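Triacylglycerol lipase (Rhizopus niveus, PDB 1LGY) hydrolyses the ester bonds of triglycerides and of their partial glycerides, with a strong preference for the 1 and 3 positions. Local coordinates at residues S85-I90 and S253-L258; H144-A149 and G176-G181; T199-D204 and H257-D262; G220-I225 and C244-V249. All coordinates share one frame; numbering follows the deposited sequence.

Interaction 1: S85-I90 and S253-L258; sequences SFRSAI and SILDHL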
loop_
_atom_site.group_PDB
_atom_site.type_symbol
_atom_site.label_atom_id
_atom_site.label_comp_id
_atom_site.label_asym_id
_atom_site.label_seq_id
_atom_site.Cartn_x
_atom_site.Cartn_y
_atom_site.Cartn_z
ATOM N N SER A 85 -0.628 -11.324 -11.585
ATOM C CA SER A 85 0.318 -12.235 -12.203
ATOM C C SER A 85 1.627 -11.581 -11.795
ATOM O O SER A 85 2.027 -10.556 -12.350
ATOM C CB SER A 85 0.130 -12.263 -13.721
ATOM O OG SER A 85 0.616 -11.136 -14.440
ATOM N N PHE A 86 2.278 -12.092 -10.734
ATOM C CA PHE A 86 3.425 -11.363 -10.183
ATOM C C PHE A 86 4.786 -11.634 -10.827
ATOM O O PHE A 86 5.648 -10.745 -10.817
ATOM C CB PHE A 86 3.538 -11.634 -8.712
ATOM C CG PHE A 86 2.288 -11.380 -7.917
ATOM C CD1 PHE A 86 1.914 -10.098 -7.591
ATOM C CD2 PHE A 86 1.550 -12.453 -7.444
ATOM C CE1 PHE A 86 0.789 -9.890 -6.772
ATOM C CE2 PHE A 86 0.433 -12.251 -6.633
ATOM C CZ PHE A 86 0.041 -10.963 -6.285
ATOM N N ARG A 87 5.002 -12.823 -11.421
ATOM C CA ARG A 87 6.270 -13.080 -12.119
ATOM C C ARG A 87 6.413 -12.276 -13.433
ATOM O O ARG A 87 7.522 -12.012 -13.899
ATOM C CB ARG A 87 6.411 -14.578 -12.434
ATOM C CG ARG A 87 6.505 -15.532 -11.236
ATOM C CD ARG A 87 6.298 -17.010 -11.610
ATOM N NE ARG A 87 6.071 -17.792 -10.399
ATOM C CZ ARG A 87 7.072 -18.390 -9.724
ATOM N NH1 ARG A 87 8.342 -18.302 -10.145
ATOM N NH2 ARG A 87 6.823 -19.051 -8.579
ATOM N N SER A 88 5.293 -11.849 -14.028
ATOM C CA SER A 88 5.240 -11.023 -15.238
ATOM C C SER A 88 5.123 -9.545 -14.894
ATOM O O SER A 88 5.284 -8.697 -15.768
ATOM C CB SER A 88 4.022 -11.327 -16.112
ATOM O OG SER A 88 3.911 -12.680 -16.524
ATOM N N ALA A 89 4.717 -9.217 -13.647
ATOM C CA ALA A 89 4.674 -7.841 -13.181
ATOM C C ALA A 89 6.126 -7.472 -12.923
ATOM O O ALA A 89 6.585 -6.403 -13.319
ATOM C CB ALA A 89 3.900 -7.737 -11.882
ATOM N N ILE A 90 6.882 -8.401 -12.335
ATOM C CA ILE A 90 8.294 -8.183 -12.077
ATOM C C ILE A 90 9.120 -8.250 -13.372
ATOM O O ILE A 90 9.720 -7.248 -13.703
ATOM C CB ILE A 90 8.662 -9.239 -10.975
ATOM C CG1 ILE A 90 8.543 -8.581 -9.620
ATOM C CG2 ILE A 90 10.065 -9.763 -11.093
ATOM C CD1 ILE A 90 7.123 -8.099 -9.276
ATOM N N SER A 253 13.208 -13.752 -3.220
ATOM C CA SER A 253 12.223 -14.753 -3.604
ATOM C C SER A 253 10.848 -14.219 -3.919
ATOM O O SER A 253 10.330 -13.418 -3.161
ATOM C CB SER A 253 12.088 -15.777 -2.465
ATOM O OG SER A 253 11.014 -16.672 -2.706
ATOM N N ILE A 254 10.179 -14.645 -4.978
ATOM C CA ILE A 254 8.839 -14.129 -5.233
ATOM C C ILE A 254 7.820 -14.837 -4.387
ATOM O O ILE A 254 6.717 -14.336 -4.164
ATOM C CB ILE A 254 8.476 -14.269 -6.747
ATOM C CG1 ILE A 254 7.142 -13.602 -7.018
ATOM C CG2 ILE A 254 8.471 -15.730 -7.160
ATOM C CD1 ILE A 254 7.186 -12.061 -7.015
ATOM N N LEU A 255 8.220 -15.996 -3.859
ATOM C CA LEU A 255 7.296 -16.805 -3.083
ATOM C C LEU A 255 6.936 -16.177 -1.726
ATOM O O LEU A 255 5.837 -16.353 -1.170
ATOM C CB LEU A 255 7.937 -18.229 -2.994
ATOM C CG LEU A 255 7.820 -19.181 -4.242
ATOM C CD1 LEU A 255 8.824 -18.831 -5.328
ATOM C CD2 LEU A 255 8.187 -20.609 -3.860
ATOM N N ASP A 256 7.806 -15.306 -1.212
ATOM C CA ASP A 256 7.536 -14.684 0.073
ATOM C C ASP A 256 6.617 -13.502 -0.147
ATOM O O ASP A 256 6.071 -12.928 0.789
ATOM C CB ASP A 256 8.846 -14.235 0.720
ATOM C CG ASP A 256 9.863 -15.310 1.113
ATOM O OD1 ASP A 256 9.851 -16.390 0.520
ATOM O OD2 ASP A 256 10.703 -15.075 1.989
ATOM N N HIS A 257 6.424 -13.111 -1.409
ATOM C CA HIS A 257 5.465 -12.100 -1.775
ATOM C C HIS A 257 4.018 -12.545 -1.571
ATOM O O HIS A 257 3.114 -11.729 -1.328
ATOM C CB HIS A 257 5.729 -11.809 -3.182
ATOM C CG HIS A 257 5.077 -10.578 -3.687
ATOM N ND1 HIS A 257 4.872 -9.480 -3.004
ATOM C CD2 HIS A 257 4.582 -10.424 -4.935
ATOM C CE1 HIS A 257 4.258 -8.634 -3.771
ATOM N NE2 HIS A 257 4.089 -9.211 -4.928
ATOM N N LEU A 258 3.843 -13.889 -1.648
ATOM C CA LEU A 258 2.541 -14.539 -1.678
ATOM C C LEU A 258 1.817 -14.853 -0.389
ATOM O O LEU A 258 0.754 -15.432 -0.487
ATOM C CB LEU A 258 2.663 -15.834 -2.486
ATOM C CG LEU A 258 2.452 -15.831 -4.034
ATOM C CD1 LEU A 258 3.124 -14.650 -4.701
ATOM C CD2 LEU A 258 3.053 -17.091 -4.612
#
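NE2 of H257, which is hydrogen-bonded to OG of the nucleophile S145, also comes within 3.6 Å of CD1 of F86. The imidazole presents its CD2-NE2 edge to the phenyl face in a T-shaped stack, with the planes at 76° and the ring centroids 4.8 Å apart. CD2 is the atom over that face, displaced from the ring centre toward the rim. H257 has its CG anti to the backbone N (chi1 -166°), which carries this edge out to the phenyl ring while ND1 turns to D204. Beside the stack, CD1 of L258 approaches CD2 of F86 at 3.9 Å, oblique to the ring. I254 uses two branches. Its CG1 arm ends in CD1, 4.0 Å from CB of F86, whereas CG2 sits over one face of the R87 guanidinium, 3.9 Å from NH1. The R87 chain is extended from CG to NE, and at its end NH2 passes 3.8 Å from CD1 of L255. No hydrogen bond joins the two segments: the grip is aromatic and apolar, with a charged group laid across aliphatic branches at its more exposed side. The turn that presents I254 and L255 starts with an ST turn, in which OG of S253 accepts from N of L255 at 3.1 Å. F86 also touches S145, so its ring adjoins both the nucleophile and the histidine. Segment 85-90 leads into a short helix and is consistent with the helical lid of filamentous fungal lipases, whose F86 here stacks on the catalytic histidine of an alpha/beta hydrolase.

Interaction 2: H144-A149 and G176-G181; sequences HSLGGA and GGPRVG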
loop_
_atom_site.group_PDB
_atom_site.type_symbol
_atom_site.label_atom_id
_atom_site.label_comp_id
_atom_site.label_asym_id
_atom_site.label_seq_id
_atom_site.Cartn_x
_atom_site.Cartn_y
_atom_site.Cartn_z
ATOM N N HIS A 144 -1.372 -4.378 -1.313
ATOM C CA HIS A 144 -0.257 -5.291 -1.487
ATOM C C HIS A 144 0.283 -5.101 -2.913
ATOM O O HIS A 144 -0.403 -4.574 -3.803
ATOM C CB HIS A 144 -0.775 -6.703 -1.283
ATOM C CG HIS A 144 0.203 -7.804 -1.592
ATOM N ND1 HIS A 144 0.161 -8.582 -2.646
ATOM C CD2 HIS A 144 1.281 -8.161 -0.840
ATOM C CE1 HIS A 144 1.159 -9.409 -2.573
ATOM N NE2 HIS A 144 1.827 -9.146 -1.483
ATOM N N SER A 145 1.550 -5.491 -3.065
ATOM C CA SER A 145 2.280 -5.535 -4.310
ATOM C C SER A 145 2.148 -4.285 -5.134
ATOM O O SER A 145 2.410 -3.222 -4.588
ATOM C CB SER A 145 1.790 -6.752 -5.052
ATOM O OG SER A 145 2.756 -7.097 -6.006
ATOM N N LEU A 146 1.695 -4.311 -6.395
ATOM C CA LEU A 146 1.552 -3.072 -7.128
ATOM C C LEU A 146 0.557 -2.109 -6.567
ATOM O O LEU A 146 0.675 -0.918 -6.837
ATOM C CB LEU A 146 1.172 -3.354 -8.556
ATOM C CG LEU A 146 2.260 -3.874 -9.487
ATOM C CD1 LEU A 146 2.122 -3.057 -10.752
ATOM C CD2 LEU A 146 3.676 -3.513 -9.108
ATOM N N GLY A 147 -0.393 -2.670 -5.793
ATOM C CA GLY A 147 -1.413 -1.934 -5.117
ATOM C C GLY A 147 -0.825 -1.029 -4.056
ATOM O O GLY A 147 -1.477 -0.071 -3.671
ATOM N N GLY A 148 0.389 -1.321 -3.593
ATOM C CA GLY A 148 1.161 -0.505 -2.642
ATOM C C GLY A 148 1.762 0.757 -3.268
ATOM O O GLY A 148 1.977 1.789 -2.616
ATOM N N ALA A 149 2.075 0.710 -4.562
ATOM C CA ALA A 149 2.539 1.903 -5.190
ATOM C C ALA A 149 1.364 2.837 -5.340
ATOM O O ALA A 149 1.533 4.034 -5.111
ATOM C CB ALA A 149 3.072 1.662 -6.558
ATOM N N GLY A 176 4.427 -5.750 0.841
ATOM C CA GLY A 176 4.917 -6.134 -0.495
ATOM C C GLY A 176 5.155 -4.979 -1.471
ATOM O O GLY A 176 5.468 -5.203 -2.633
ATOM N N GLY A 177 5.076 -3.720 -1.042
ATOM C CA GLY A 177 5.177 -2.583 -1.932
ATOM C C GLY A 177 6.512 -2.418 -2.647
ATOM O O GLY A 177 7.558 -2.456 -2.017
ATOM N N PRO A 178 6.524 -2.218 -3.965
ATOM C CA PRO A 178 7.665 -1.767 -4.730
ATOM C C PRO A 178 8.045 -0.351 -4.425
ATOM O O PRO A 178 7.224 0.427 -3.926
ATOM C CB PRO A 178 7.253 -1.912 -6.175
ATOM C CG PRO A 178 5.766 -1.754 -6.154
ATOM C CD PRO A 178 5.432 -2.542 -4.886
ATOM N N ARG A 179 9.286 0.018 -4.767
ATOM C CA ARG A 179 9.652 1.438 -4.682
ATOM C C ARG A 179 8.907 2.208 -5.765
ATOM O O ARG A 179 8.496 1.673 -6.814
ATOM C CB ARG A 179 11.112 1.665 -4.902
ATOM C CG ARG A 179 11.910 0.942 -3.889
ATOM C CD ARG A 179 13.358 1.115 -4.200
ATOM N NE ARG A 179 14.165 0.726 -3.071
ATOM C CZ ARG A 179 14.880 -0.383 -3.089
ATOM N NH1 ARG A 179 14.883 -1.212 -4.141
ATOM N NH2 ARG A 179 15.662 -0.659 -2.059
ATOM N N VAL A 180 8.706 3.494 -5.463
ATOM C CA VAL A 180 7.915 4.361 -6.303
ATOM C C VAL A 180 8.678 5.577 -6.799
ATOM O O VAL A 180 8.413 6.050 -7.890
ATOM C CB VAL A 180 6.690 4.787 -5.496
ATOM C CG1 VAL A 180 5.810 5.673 -6.353
ATOM C CG2 VAL A 180 5.810 3.590 -5.123
ATOM N N GLY A 181 9.630 6.130 -6.078
ATOM C CA GLY A 181 10.191 7.386 -6.557
ATOM C C GLY A 181 11.643 7.528 -6.217
ATOM O O GLY A 181 12.192 6.710 -5.512
#
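The nucleophile elbow, the GxSxG turn that carries S145, packs against the loop 176-181. CA of S145 lies 3.6 Å from O of G176, and its own carbonyl oxygen is 3.1 Å from CD of P178. The backbone of S145 is in the strained conformation usual for this turn (phi 48°, psi -123°); its CB points away from the loop, and OG bonds NE2 of H257. On one flank of the serine, CD2 of H144 stands 4.2 Å from CA of G176, and ND1 of H144 is hydrogen-bonded to OH of Y28. The two segments lie at the ends of a beta-alpha-beta crossover of the alpha/beta hydrolase fold: strand 138-144 runs through the elbow into helix 146-161, and the chain returns in the neighbouring parallel strand 170-175, followed by the loop that starts at G176. In the first turn of helix 146-161, G148 has no side chain to keep its backbone from G177. CD2 of L146 reaches CG of P178 at 4.0 Å, the two side chains crossing at about a right angle. Further along, CB of A149 meets CG2 of V180 at 3.6 Å. More loosely, CB of A149 is 4.4 Å from CG of P178. F112 of helix 110-133 touches L146, A149 and P178 alike.

Interaction 3: T199-D204 and H257-D262; sequences TVHKRD and HLSYFD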
loop_
_atom_site.group_PDB
_atom_site.type_symbol
_atom_site.label_atom_id
_atom_site.label_comp_id
_atom_site.label_asym_id
_atom_site.label_seq_id
_atom_site.Cartn_x
_atom_site.Cartn_y
_atom_site.Cartn_z
ATOM N N THR A 199 5.422 -2.920 5.468
ATOM C CA THR A 199 5.809 -4.249 5.908
ATOM C C THR A 199 6.365 -4.992 4.706
ATOM O O THR A 199 5.881 -4.804 3.590
ATOM C CB THR A 199 4.639 -5.090 6.455
ATOM O OG1 THR A 199 4.165 -4.498 7.649
ATOM C CG2 THR A 199 5.085 -6.513 6.821
ATOM N N VAL A 200 7.435 -5.774 4.916
ATOM C CA VAL A 200 7.984 -6.691 3.917
ATOM C C VAL A 200 8.296 -7.994 4.655
ATOM O O VAL A 200 8.824 -8.020 5.757
ATOM C CB VAL A 200 9.290 -6.140 3.168
ATOM C CG1 VAL A 200 9.684 -4.808 3.734
ATOM C CG2 VAL A 200 10.452 -7.141 3.200
ATOM N N HIS A 201 7.943 -9.093 3.978
ATOM C CA HIS A 201 8.046 -10.420 4.517
ATOM C C HIS A 201 9.214 -11.178 3.959
ATOM O O HIS A 201 9.304 -11.543 2.783
ATOM C CB HIS A 201 6.742 -11.117 4.218
ATOM C CG HIS A 201 6.695 -12.595 4.452
ATOM N ND1 HIS A 201 6.550 -13.235 5.591
ATOM C CD2 HIS A 201 6.803 -13.511 3.447
ATOM C CE1 HIS A 201 6.566 -14.509 5.300
ATOM N NE2 HIS A 201 6.721 -14.660 4.008
ATOM N N LYS A 202 10.070 -11.432 4.940
ATOM C CA LYS A 202 11.286 -12.180 4.755
ATOM C C LYS A 202 12.020 -11.747 3.465
ATOM O O LYS A 202 12.337 -10.567 3.266
ATOM C CB LYS A 202 10.896 -13.703 4.790
ATOM C CG LYS A 202 9.954 -14.143 5.924
ATOM C CD LYS A 202 9.898 -15.626 6.368
ATOM C CE LYS A 202 9.538 -16.635 5.270
ATOM N NZ LYS A 202 9.112 -17.942 5.784
ATOM N N ARG A 203 12.209 -12.686 2.542
ATOM C CA ARG A 203 12.925 -12.467 1.309
ATOM C C ARG A 203 12.120 -11.984 0.101
ATOM O O ARG A 203 12.651 -11.980 -1.007
ATOM C CB ARG A 203 13.655 -13.788 1.043
ATOM C CG ARG A 203 14.649 -14.170 2.147
ATOM C CD ARG A 203 15.320 -15.489 1.788
ATOM N NE ARG A 203 16.403 -15.899 2.675
ATOM C CZ ARG A 203 17.511 -15.158 2.883
ATOM N NH1 ARG A 203 17.675 -13.980 2.293
ATOM N NH2 ARG A 203 18.545 -15.606 3.612
ATOM N N ASP A 204 10.857 -11.544 0.256
ATOM C CA ASP A 204 10.017 -10.972 -0.806
ATOM C C ASP A 204 10.844 -10.014 -1.657
ATOM O O ASP A 204 11.466 -9.124 -1.084
ATOM C CB ASP A 204 8.820 -10.222 -0.167
ATOM C CG ASP A 204 7.733 -9.669 -1.082
ATOM O OD1 ASP A 204 7.824 -9.814 -2.285
ATOM O OD2 ASP A 204 6.757 -9.096 -0.613
ATOM N N HIS A 257 6.424 -13.111 -1.409
ATOM C CA HIS A 257 5.465 -12.100 -1.775
ATOM C C HIS A 257 4.018 -12.545 -1.571
ATOM O O HIS A 257 3.114 -11.729 -1.328
ATOM C CB HIS A 257 5.729 -11.809 -3.182
ATOM C CG HIS A 257 5.077 -10.578 -3.687
ATOM N ND1 HIS A 257 4.872 -9.480 -3.004
ATOM C CD2 HIS A 257 4.582 -10.424 -4.935
ATOM C CE1 HIS A 257 4.258 -8.634 -3.771
ATOM N NE2 HIS A 257 4.089 -9.211 -4.928
ATOM N N LEU A 258 3.843 -13.889 -1.648
ATOM C CA LEU A 258 2.541 -14.539 -1.678
ATOM C C LEU A 258 1.817 -14.853 -0.389
ATOM O O LEU A 258 0.754 -15.432 -0.487
ATOM C CB LEU A 258 2.663 -15.834 -2.486
ATOM C CG LEU A 258 2.452 -15.831 -4.034
ATOM C CD1 LEU A 258 3.124 -14.650 -4.701
ATOM C CD2 LEU A 258 3.053 -17.091 -4.612
ATOM N N SER A 259 2.345 -14.525 0.780
ATOM C CA SER A 259 1.616 -14.668 2.026
ATOM C C SER A 259 2.191 -13.711 3.035
ATOM O O SER A 259 3.375 -13.502 2.985
ATOM C CB SER A 259 1.730 -16.064 2.593
ATOM O OG SER A 259 3.053 -16.529 2.348
ATOM N N TYR A 260 1.418 -13.047 3.899
ATOM C CA TYR A 260 1.958 -12.088 4.846
ATOM C C TYR A 260 1.263 -12.426 6.107
ATOM O O TYR A 260 0.047 -12.337 6.128
ATOM C CB TYR A 260 1.590 -10.640 4.577
ATOM C CG TYR A 260 2.724 -9.982 3.831
ATOM C CD1 TYR A 260 2.974 -10.366 2.511
ATOM C CD2 TYR A 260 3.546 -9.039 4.467
ATOM C CE1 TYR A 260 4.050 -9.824 1.815
ATOM C CE2 TYR A 260 4.622 -8.490 3.771
ATOM C CZ TYR A 260 4.847 -8.904 2.456
ATOM O OH TYR A 260 5.884 -8.419 1.753
ATOM N N PHE A 261 2.027 -12.793 7.133
ATOM C CA PHE A 261 1.491 -13.168 8.422
ATOM C C PHE A 261 0.470 -14.300 8.223
ATOM O O PHE A 261 -0.607 -14.309 8.844
ATOM C CB PHE A 261 0.784 -11.999 9.074
ATOM C CG PHE A 261 1.511 -10.687 9.187
ATOM C CD1 PHE A 261 2.511 -10.522 10.139
ATOM C CD2 PHE A 261 1.122 -9.621 8.370
ATOM C CE1 PHE A 261 3.116 -9.275 10.272
ATOM C CE2 PHE A 261 1.742 -8.385 8.517
ATOM C CZ PHE A 261 2.738 -8.204 9.467
ATOM N N ASP A 262 0.819 -15.170 7.248
ATOM C CA ASP A 262 0.023 -16.298 6.806
ATOM C C ASP A 262 -1.334 -16.107 6.143
ATOM O O ASP A 262 -2.160 -17.028 6.052
ATOM C CB ASP A 262 -0.125 -17.242 7.990
ATOM C CG ASP A 262 1.205 -17.877 8.302
ATOM O OD1 ASP A 262 1.874 -18.351 7.377
ATOM O OD2 ASP A 262 1.580 -17.880 9.472
#
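From its CB, 3.9 Å from OH of Y260, the side chain of D204 runs with CG anti to the backbone N (chi1 -174°), which brings CG over the backbone of H257, 3.4 Å from its CA. OD1 then lies beside CB of H257 and takes a hydrogen bond from N of V206. OD2 is held by two donors. ND1 of H257 meets OD2 of D204 on the syn side at 3.1 Å, 21° out of the carboxylate plane. OH of Y260 comes to the anti lone pair of OD2 of D204 at 2.6 Å. This is the Asp-His half of the Ser-His-Asp triad; the acid follows the end of strand 196-201, presented by a type II' turn from H201 to D204. Y260 is thus a second-shell partner that probably steadies OD2, and its hydroxyl also receives a weak bond from N of H201. CB of H201 makes a CH-pi contact over the tyrosine face, 3.6 Å from the Y260 ring centroid. At the ring's edge CG2 of T199 touches CE2 of Y260 at 3.7 Å, and it also reaches CZ of F261, 3.9 Å away. The H201 imidazole lies between O of S259 and CG of K202, on opposite faces; its ND1 is buried without a partner in the model.

Interaction 4: G220-I225 and C244-V249; sequences GVESWI and CSNSIV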
loop_
_atom_site.group_PDB
_atom_site.type_symbol
_atom_site.label_atom_id
_atom_site.label_comp_id
_atom_site.label_asym_id
_atom_site.label_seq_id
_atom_site.Cartn_x
_atom_site.Cartn_y
_atom_site.Cartn_z
ATOM N N GLY A 220 9.044 6.016 4.591
ATOM C CA GLY A 220 8.203 5.209 5.488
ATOM C C GLY A 220 8.947 4.225 6.346
ATOM O O GLY A 220 10.093 3.922 5.999
ATOM N N VAL A 221 8.351 3.700 7.449
ATOM C CA VAL A 221 9.122 2.822 8.315
ATOM C C VAL A 221 8.817 1.380 8.100
ATOM O O VAL A 221 7.716 0.888 8.066
ATOM C CB VAL A 221 9.009 3.200 9.883
ATOM C CG1 VAL A 221 8.056 4.355 10.065
ATOM C CG2 VAL A 221 8.712 1.980 10.739
ATOM N N GLU A 222 9.925 0.707 8.004
ATOM C CA GLU A 222 9.953 -0.651 7.595
ATOM C C GLU A 222 9.803 -1.579 8.761
ATOM O O GLU A 222 10.500 -1.396 9.752
ATOM C CB GLU A 222 11.256 -0.808 6.859
ATOM C CG GLU A 222 11.638 -2.228 6.761
ATOM C CD GLU A 222 12.652 -2.639 5.745
ATOM O OE1 GLU A 222 13.442 -1.879 5.175
ATOM O OE2 GLU A 222 12.639 -3.832 5.564
ATOM N N SER A 223 8.895 -2.559 8.560
ATOM C CA SER A 223 8.626 -3.625 9.502
ATOM C C SER A 223 8.772 -4.938 8.753
ATOM O O SER A 223 7.958 -5.299 7.918
ATOM C CB SER A 223 7.227 -3.437 10.058
ATOM O OG SER A 223 6.220 -3.193 9.083
ATOM N N TRP A 224 9.869 -5.635 9.035
ATOM C CA TRP A 224 10.278 -6.866 8.389
ATOM C C TRP A 224 9.923 -8.121 9.174
ATOM O O TRP A 224 10.351 -8.326 10.305
ATOM C CB TRP A 224 11.766 -6.783 8.186
ATOM C CG TRP A 224 12.441 -7.866 7.336
ATOM C CD1 TRP A 224 11.827 -8.510 6.286
ATOM C CD2 TRP A 224 13.745 -8.296 7.502
ATOM N NE1 TRP A 224 12.728 -9.329 5.799
ATOM C CE2 TRP A 224 13.878 -9.239 6.482
ATOM C CE3 TRP A 224 14.832 -8.021 8.347
ATOM C CZ2 TRP A 224 15.087 -9.905 6.313
ATOM C CZ3 TRP A 224 16.048 -8.691 8.168
ATOM C CH2 TRP A 224 16.169 -9.630 7.147
ATOM N N ILE A 225 9.130 -8.981 8.553
ATOM C CA ILE A 225 8.767 -10.270 9.126
ATOM C C ILE A 225 10.000 -11.131 8.922
ATOM O O ILE A 225 10.196 -11.580 7.802
ATOM C CB ILE A 225 7.564 -10.887 8.358
ATOM C CG1 ILE A 225 6.421 -9.880 8.269
ATOM C CG2 ILE A 225 7.109 -12.160 9.070
ATOM C CD1 ILE A 225 5.316 -10.314 7.310
ATOM N N CYS A 244 17.165 -3.632 7.672
ATOM C CA CYS A 244 16.105 -4.591 7.601
ATOM C C CYS A 244 16.064 -5.437 6.323
ATOM O O CYS A 244 17.028 -6.175 6.120
ATOM C CB CYS A 244 14.844 -3.817 7.898
ATOM S SG CYS A 244 14.714 -3.436 9.671
ATOM N N SER A 245 15.086 -5.445 5.439
ATOM C CA SER A 245 15.038 -6.438 4.387
ATOM C C SER A 245 16.068 -6.321 3.318
ATOM O O SER A 245 16.246 -7.257 2.562
ATOM C CB SER A 245 13.688 -6.414 3.756
ATOM O OG SER A 245 13.350 -5.097 3.363
ATOM N N ASN A 246 16.783 -5.193 3.234
ATOM C CA ASN A 246 17.850 -5.003 2.252
ATOM C C ASN A 246 19.086 -5.815 2.540
ATOM O O ASN A 246 19.934 -5.933 1.657
ATOM C CB ASN A 246 18.287 -3.554 2.171
ATOM C CG ASN A 246 17.225 -2.646 1.571
ATOM O OD1 ASN A 246 16.750 -2.777 0.437
ATOM N ND2 ASN A 246 16.840 -1.732 2.447
ATOM N N SER A 247 19.176 -6.386 3.745
ATOM C CA SER A 247 20.309 -7.184 4.168
ATOM C C SER A 247 20.288 -8.582 3.577
ATOM O O SER A 247 21.342 -9.206 3.407
ATOM C CB SER A 247 20.332 -7.262 5.717
ATOM O OG SER A 247 19.154 -7.802 6.295
ATOM N N ILE A 248 19.105 -9.103 3.241
ATOM C CA ILE A 248 19.040 -10.414 2.636
ATOM C C ILE A 248 19.315 -10.416 1.142
ATOM O O ILE A 248 19.603 -11.470 0.589
ATOM C CB ILE A 248 17.680 -11.056 2.910
ATOM C CG1 ILE A 248 16.428 -10.337 2.480
ATOM C CG2 ILE A 248 17.724 -11.207 4.372
ATOM C CD1 ILE A 248 15.929 -10.669 1.062
ATOM N N VAL A 249 19.258 -9.272 0.450
ATOM C CA VAL A 249 19.532 -9.197 -0.988
ATOM C C VAL A 249 20.926 -9.738 -1.314
ATOM O O VAL A 249 21.811 -9.475 -0.492
ATOM C CB VAL A 249 19.334 -7.699 -1.333
ATOM C CG1 VAL A 249 20.009 -7.264 -2.644
ATOM C CG2 VAL A 249 17.824 -7.493 -1.472
#
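The indole of W224 lies flat against the chain at C244 and S245. Over one face sit the carbonyl group of C244, displaced toward the rim of the six-membered ring, and CA of S245, centred 3.7 Å above the plane. CB of S245 adds a CH-pi contact, 3.8 Å from the centroid of the five-membered ring of W224. At the edge, near the ring plane, CG2 of I248 touches CZ2 of W224 at 3.5 Å, while NE1 bonds O of K202. The carboxylate of E222 is the other flat group. CB of C244 lies over one of its faces, 3.2 Å from OE2 of E222. That oxygen takes two bonds from S245. OG of S245 meets OE2 of E222 at 2.6 Å on the syn side, 23° out of the carboxylate plane. N of S245 reaches OE2 of E222 at 2.9 Å from above the plane, on the same side as CB of C244, with an N-H...O angle of 164°. E222 gets there with its chain extended and CG anti to the backbone N. E222 and W224, alternate residues of strand 221-227, point to the same side, and so the loop 244-249 is fastened over that side of the central sheet of the alpha/beta hydrolase fold. A disulfide from SG of C244 to C235, at the end of strand 231-235, reinforces the hold. Past the indole, OG of S247 turns back between its own backbone N and carbonyl carbon to donate to O of C244 at 2.7 Å, nearly in line with the carbonyl. That oxygen also accepts from N of S247.

In the fold
The catalytic triad is spread over three contacts: S145 in interaction 2, D204 in interaction 3, and H257 in both interactions 1 and 3. H257 NE2 lies 2.7 Å from S145 OG, and F86 CD1 of interaction 1 is 3.5 Å from the same oxygen, so the probable lid segment 85-90 borders the nucleophile. Interaction 1 also reaches interaction 3 through D256 OD2, 2.9 Å from R203 N. Interaction 4 lies next to the turn that carries the acid: the W224 side chain is about 7 Å from that of D204, W224 NE1 is 2.8 Å from K202 O, and strands 196-201 and 221-227 are neighbours in the sheet. Interactions 1 and 4 adjoin in sequence without otherwise touching.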